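PDB 7KPO: response regulator, which probably binds DNA, being the DNA-binding domain of the sensor histidine kinase ChiS of Vibrio cholerae. Local coordinates for residues 18-27 with 79-90. Sequence-based numbering, arbitrary orientation.
With SO4 (sulfate ion), chain D.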
loop_
_atom_site.group_PDB
_atom_site.type_symbol
_atom_site.label_atom_id
_atom_site.label_comp_id
_atom_site.label_asym_id
_atom_site.label_seq_id
_atom_site.Cartn_x
_atom_site.Cartn_y
_atom_site.Cartn_z
ATOM N N SER A 18 -9.520 12.216 -3.950
ATOM C CA SER A 18 -8.956 11.061 -4.694
ATOM C C SER A 18 -9.205 9.775 -3.907
ATOM O O SER A 18 -9.673 8.780 -4.487
ATOM C CB SER A 18 -7.474 11.239 -4.938
ATOM O OG SER A 18 -7.217 12.318 -5.822
ATOM N N ALA A 19 -8.914 9.817 -2.613
ATOM C CA ALA A 19 -9.048 8.615 -1.766
ATOM C C ALA A 19 -10.512 8.169 -1.714
ATOM O O ALA A 19 -10.768 6.964 -1.807
ATOM C CB ALA A 19 -8.498 8.890 -0.394
ATOM N N LEU A 20 -11.444 9.107 -1.556
ATOM C CA LEU A 20 -12.876 8.709 -1.480
ATOM C C LEU A 20 -13.354 8.146 -2.815
ATOM O O LEU A 20 -14.121 7.182 -2.800
ATOM C CB LEU A 20 -13.730 9.898 -1.046
ATOM C CG LEU A 20 -13.735 10.158 0.454
ATOM C CD1 LEU A 20 -14.423 11.469 0.766
ATOM C CD2 LEU A 20 -14.404 9.012 1.202
ATOM N N ASN A 21 -12.928 8.732 -3.927
ATOM C CA ASN A 21 -13.357 8.202 -5.246
ATOM C C ASN A 21 -12.847 6.766 -5.401
ATOM O O ASN A 21 -13.592 5.911 -5.920
ATOM C CB ASN A 21 -12.883 9.114 -6.375
ATOM C CG ASN A 21 -13.505 10.493 -6.314
ATOM O OD1 ASN A 21 -14.521 10.698 -5.651
ATOM N ND2 ASN A 21 -12.901 11.440 -7.010
ATOM N N TYR A 22 -11.616 6.512 -4.957
ATOM C CA TYR A 22 -11.009 5.161 -5.036
ATOM C C TYR A 22 -11.771 4.197 -4.114
ATOM O O TYR A 22 -12.111 3.086 -4.536
ATOM C CB TYR A 22 -9.527 5.305 -4.705
ATOM C CG TYR A 22 -8.725 4.033 -4.720
ATOM C CD1 TYR A 22 -8.373 3.419 -5.909
ATOM C CD2 TYR A 22 -8.256 3.484 -3.542
ATOM C CE1 TYR A 22 -7.603 2.267 -5.922
ATOM C CE2 TYR A 22 -7.485 2.336 -3.536
ATOM C CZ TYR A 22 -7.160 1.723 -4.730
ATOM O OH TYR A 22 -6.405 0.588 -4.709
ATOM N N TRP A 23 -12.019 4.618 -2.875
ATOM C CA TRP A 23 -12.807 3.804 -1.916
ATOM C C TRP A 23 -14.137 3.395 -2.551
ATOM O O TRP A 23 -14.477 2.203 -2.530
ATOM C CB TRP A 23 -13.068 4.606 -0.638
ATOM C CG TRP A 23 -14.154 4.020 0.210
ATOM C CD1 TRP A 23 -15.479 4.351 0.186
ATOM C CD2 TRP A 23 -14.022 2.965 1.177
ATOM N NE1 TRP A 23 -16.174 3.582 1.078
ATOM C CE2 TRP A 23 -15.309 2.730 1.706
ATOM C CE3 TRP A 23 -12.946 2.215 1.663
ATOM C CZ2 TRP A 23 -15.542 1.774 2.691
ATOM C CZ3 TRP A 23 -13.178 1.267 2.633
ATOM C CH2 TRP A 23 -14.461 1.054 3.140
ATOM N N GLU A 24 -14.866 4.369 -3.088
ATOM C CA GLU A 24 -16.213 4.101 -3.654
ATOM C C GLU A 24 -16.116 3.076 -4.787
ATOM O O GLU A 24 -16.894 2.103 -4.778
ATOM C CB GLU A 24 -16.844 5.421 -4.100
ATOM C CG GLU A 24 -17.154 6.352 -2.940
ATOM C CD GLU A 24 -17.421 7.803 -3.304
ATOM O OE1 GLU A 24 -17.389 8.132 -4.504
ATOM O OE2 GLU A 24 -17.638 8.605 -2.374
ATOM N N ARG A 25 -15.167 3.258 -5.701
ATOM C CA ARG A 25 -15.065 2.344 -6.864
ATOM C C ARG A 25 -14.582 0.947 -6.455
ATOM O O ARG A 25 -15.208 -0.038 -6.883
ATOM C CB ARG A 25 -14.120 2.929 -7.913
ATOM C CG ARG A 25 -14.040 2.087 -9.177
ATOM C CD ARG A 25 -13.107 2.663 -10.219
ATOM N NE ARG A 25 -11.722 2.708 -9.775
ATOM C CZ ARG A 25 -10.899 1.664 -9.745
ATOM N NH1 ARG A 25 -11.324 0.464 -10.106
ATOM N NH2 ARG A 25 -9.653 1.819 -9.331
ATOM N N VAL A 26 -13.517 0.863 -5.660
ATOM C CA VAL A 26 -12.904 -0.456 -5.323
ATOM C C VAL A 26 -13.746 -1.213 -4.286
ATOM O O VAL A 26 -13.950 -2.421 -4.483
ATOM C CB VAL A 26 -11.443 -0.271 -4.874
ATOM C CG1 VAL A 26 -10.820 -1.584 -4.426
ATOM C CG2 VAL A 26 -10.609 0.363 -5.978
ATOM N N SER A 27 -14.203 -0.549 -3.224
ATOM C CA SER A 27 -14.990 -1.252 -2.172
ATOM C C SER A 27 -16.442 -1.481 -2.613
ATOM O O SER A 27 -17.076 -2.410 -2.072
ATOM C CB SER A 27 -14.980 -0.477 -0.881
ATOM O OG SER A 27 -15.863 0.633 -0.951
ATOM N N TYR A 79 -6.588 4.187 6.000
ATOM C CA TYR A 79 -7.719 3.231 6.112
ATOM C C TYR A 79 -8.153 2.773 4.717
ATOM O O TYR A 79 -8.347 1.565 4.471
ATOM C CB TYR A 79 -8.894 3.873 6.849
ATOM C CG TYR A 79 -10.056 2.939 7.053
ATOM C CD1 TYR A 79 -11.017 2.768 6.071
ATOM C CD2 TYR A 79 -10.183 2.210 8.224
ATOM C CE1 TYR A 79 -12.082 1.904 6.250
ATOM C CE2 TYR A 79 -11.243 1.342 8.418
ATOM C CZ TYR A 79 -12.198 1.190 7.428
ATOM O OH TYR A 79 -13.249 0.340 7.607
ATOM N N ILE A 80 -8.319 3.734 3.814
ATOM C CA ILE A 80 -8.761 3.415 2.428
ATOM C C ILE A 80 -7.706 2.534 1.744
ATOM O O ILE A 80 -8.093 1.533 1.115
ATOM C CB ILE A 80 -9.092 4.719 1.683
ATOM C CG1 ILE A 80 -10.362 5.323 2.295
ATOM C CG2 ILE A 80 -9.224 4.474 0.187
ATOM C CD1 ILE A 80 -10.669 6.736 1.868
ATOM N N LEU A 81 -6.419 2.851 1.901
ATOM C CA LEU A 81 -5.356 2.028 1.255
ATOM C C LEU A 81 -5.271 0.644 1.929
ATOM O O LEU A 81 -4.940 -0.340 1.235
ATOM C CB LEU A 81 -4.029 2.794 1.312
ATOM C CG LEU A 81 -3.946 4.033 0.417
ATOM C CD1 LEU A 81 -2.691 4.840 0.718
ATOM C CD2 LEU A 81 -3.999 3.649 -1.058
ATOM N N GLU A 82 -5.603 0.552 3.216
ATOM C CA GLU A 82 -5.581 -0.740 3.955
ATOM C C GLU A 82 -6.671 -1.672 3.407
ATOM O O GLU A 82 -6.410 -2.883 3.292
ATOM C CB GLU A 82 -5.821 -0.494 5.449
ATOM C CG GLU A 82 -5.868 -1.758 6.292
ATOM C CD GLU A 82 -4.557 -2.518 6.392
ATOM O OE1 GLU A 82 -3.494 -1.896 6.195
ATOM O OE2 GLU A 82 -4.604 -3.734 6.653
ATOM N N HIS A 83 -7.834 -1.106 3.076
ATOM C CA HIS A 83 -9.004 -1.914 2.638
ATOM C C HIS A 83 -9.160 -2.008 1.119
ATOM O O HIS A 83 -9.905 -2.895 0.675
ATOM C CB HIS A 83 -10.262 -1.350 3.309
ATOM C CG HIS A 83 -10.255 -1.563 4.785
ATOM N ND1 HIS A 83 -10.701 -2.739 5.356
ATOM C CD2 HIS A 83 -9.821 -0.790 5.805
ATOM C CE1 HIS A 83 -10.563 -2.671 6.664
ATOM N NE2 HIS A 83 -10.028 -1.489 6.966
ATOM N N CYS A 84 -8.487 -1.145 0.364
ATOM C CA CYS A 84 -8.597 -1.122 -1.121
ATOM C C CYS A 84 -7.190 -1.309 -1.691
ATOM O O CYS A 84 -6.369 -0.384 -1.569
ATOM C CB CYS A 84 -9.250 0.179 -1.573
ATOM S SG CYS A 84 -10.881 0.453 -0.831
ATOM N N LYS A 85 -6.940 -2.464 -2.308
ATOM C CA LYS A 85 -5.569 -2.822 -2.756
ATOM C C LYS A 85 -5.350 -2.684 -4.263
ATOM O O LYS A 85 -4.174 -2.597 -4.644
ATOM C CB LYS A 85 -5.289 -4.269 -2.346
ATOM C CG LYS A 85 -5.292 -4.530 -0.849
ATOM C CD LYS A 85 -4.322 -3.642 -0.115
ATOM C CE LYS A 85 -4.123 -4.024 1.333
ATOM N NZ LYS A 85 -3.304 -3.005 2.029
ATOM N N GLU A 86 -6.410 -2.578 -5.065
ATOM C CA GLU A 86 -6.292 -2.578 -6.551
ATOM C C GLU A 86 -5.139 -1.678 -7.001
ATOM O O GLU A 86 -5.270 -0.459 -6.910
ATOM C CB GLU A 86 -7.608 -2.152 -7.200
ATOM C CG GLU A 86 -7.558 -2.161 -8.717
ATOM C CD GLU A 86 -8.845 -1.702 -9.377
ATOM O OE1 GLU A 86 -9.921 -2.172 -8.961
ATOM O OE2 GLU A 86 -8.771 -0.835 -10.263
ATOM N N ALA A 87 -4.060 -2.286 -7.489
ATOM C CA ALA A 87 -2.871 -1.540 -7.941
ATOM C C ALA A 87 -3.178 -0.835 -9.257
ATOM O O ALA A 87 -3.948 -1.366 -10.078
ATOM C CB ALA A 87 -1.697 -2.472 -8.084
ATOM N N GLY A 88 -2.601 0.342 -9.434
ATOM C CA GLY A 88 -2.827 1.084 -10.677
ATOM C C GLY A 88 -2.574 2.563 -10.463
ATOM O O GLY A 88 -2.263 2.993 -9.352
ATOM N N PRO A 89 -2.703 3.378 -11.527
ATOM C CA PRO A 89 -2.468 4.815 -11.426
ATOM C C PRO A 89 -3.299 5.521 -10.341
ATOM O O PRO A 89 -2.778 6.393 -9.673
ATOM C CB PRO A 89 -2.854 5.319 -12.827
ATOM C CG PRO A 89 -2.600 4.134 -13.731
ATOM C CD PRO A 89 -3.015 2.943 -12.900
ATOM N N GLU A 90 -4.564 5.140 -10.188
ATOM C CA GLU A 90 -5.439 5.801 -9.189
ATOM C C GLU A 90 -4.860 5.587 -7.787
ATOM O O GLU A 90 -4.779 6.556 -7.012
ATOM C CB GLU A 90 -6.857 5.259 -9.320
ATOM C CG GLU A 90 -7.868 6.045 -8.524
ATOM C CD GLU A 90 -9.306 5.604 -8.717
ATOM O OE1 GLU A 90 -9.531 4.615 -9.433
ATOM O OE2 GLU A 90 -10.196 6.252 -8.152
HETATM S S SO4 D . -0.314 -1.834 0.708
HETATM O O1 SO4 D . -1.261 -0.832 1.129
HETATM O O2 SO4 D . 0.209 -1.492 -0.594
HETATM O O3 SO4 D . -0.972 -3.110 0.630
HETATM O O4 SO4 D . 0.759 -1.897 1.668
HETATM O O HOH W 1 -9.172 8.459 -7.122
HETATM O O HOH W 2 -12.531 5.632 -8.944
#
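Trp23 and Ile80 come opposite each other in the backbone register where the last turns of helix 2-27 run beside the end of helix 70-83, the two axes 9.9 Å apart and inclined by 27°. At Cys84 the second segment leaves helical geometry, passes the hydroxyl end of Tyr22 and re-enters a helix after Gly88, the N-cap of helix 89-106. Ile80 is a knob in a hole formed by Ala19, Leu20, Tyr22 and Trp23; its CD1 lies 3.8 Å from Ala19 CB, while CG2 packs against Ala19 O and also touches Trp23 CB and the edge of the Tyr22 ring. Cys84 wedges between both aromatics: CB sits 3.4 Å from Tyr22 CE2, and SG approaches Trp23 CE3 obliquely at 3.7 Å.

With CG anti to the backbone N (chi1 180°), Tyr22 reaches across to the 84-88 connection, where its OH donates to Glu86 O at 2.7 Å, from above the carbonyl plane. Three helices thus meet around this tyrosine in the compact helical DNA-binding domain, for Ile94 of helix 89-106 also touches it.

Over the outer side runs a salt-bridge network. Arg25, bent at chi3, grips Glu90 side-on: NE (2.9 Å) and NH2 (2.8 Å) both reach OE1, NE along the syn lone pair. Its end-on grip takes Glu86 OE2 with NH1 and NH2, from one face of a carboxylate turned 58° from the guanidinium. Both carboxyl groups sit at the edge of the guanidinium, near its plane, which should limit its rotation. Glu90 OE2 instead accepts from two waters, one of which also donates to Ser18 O.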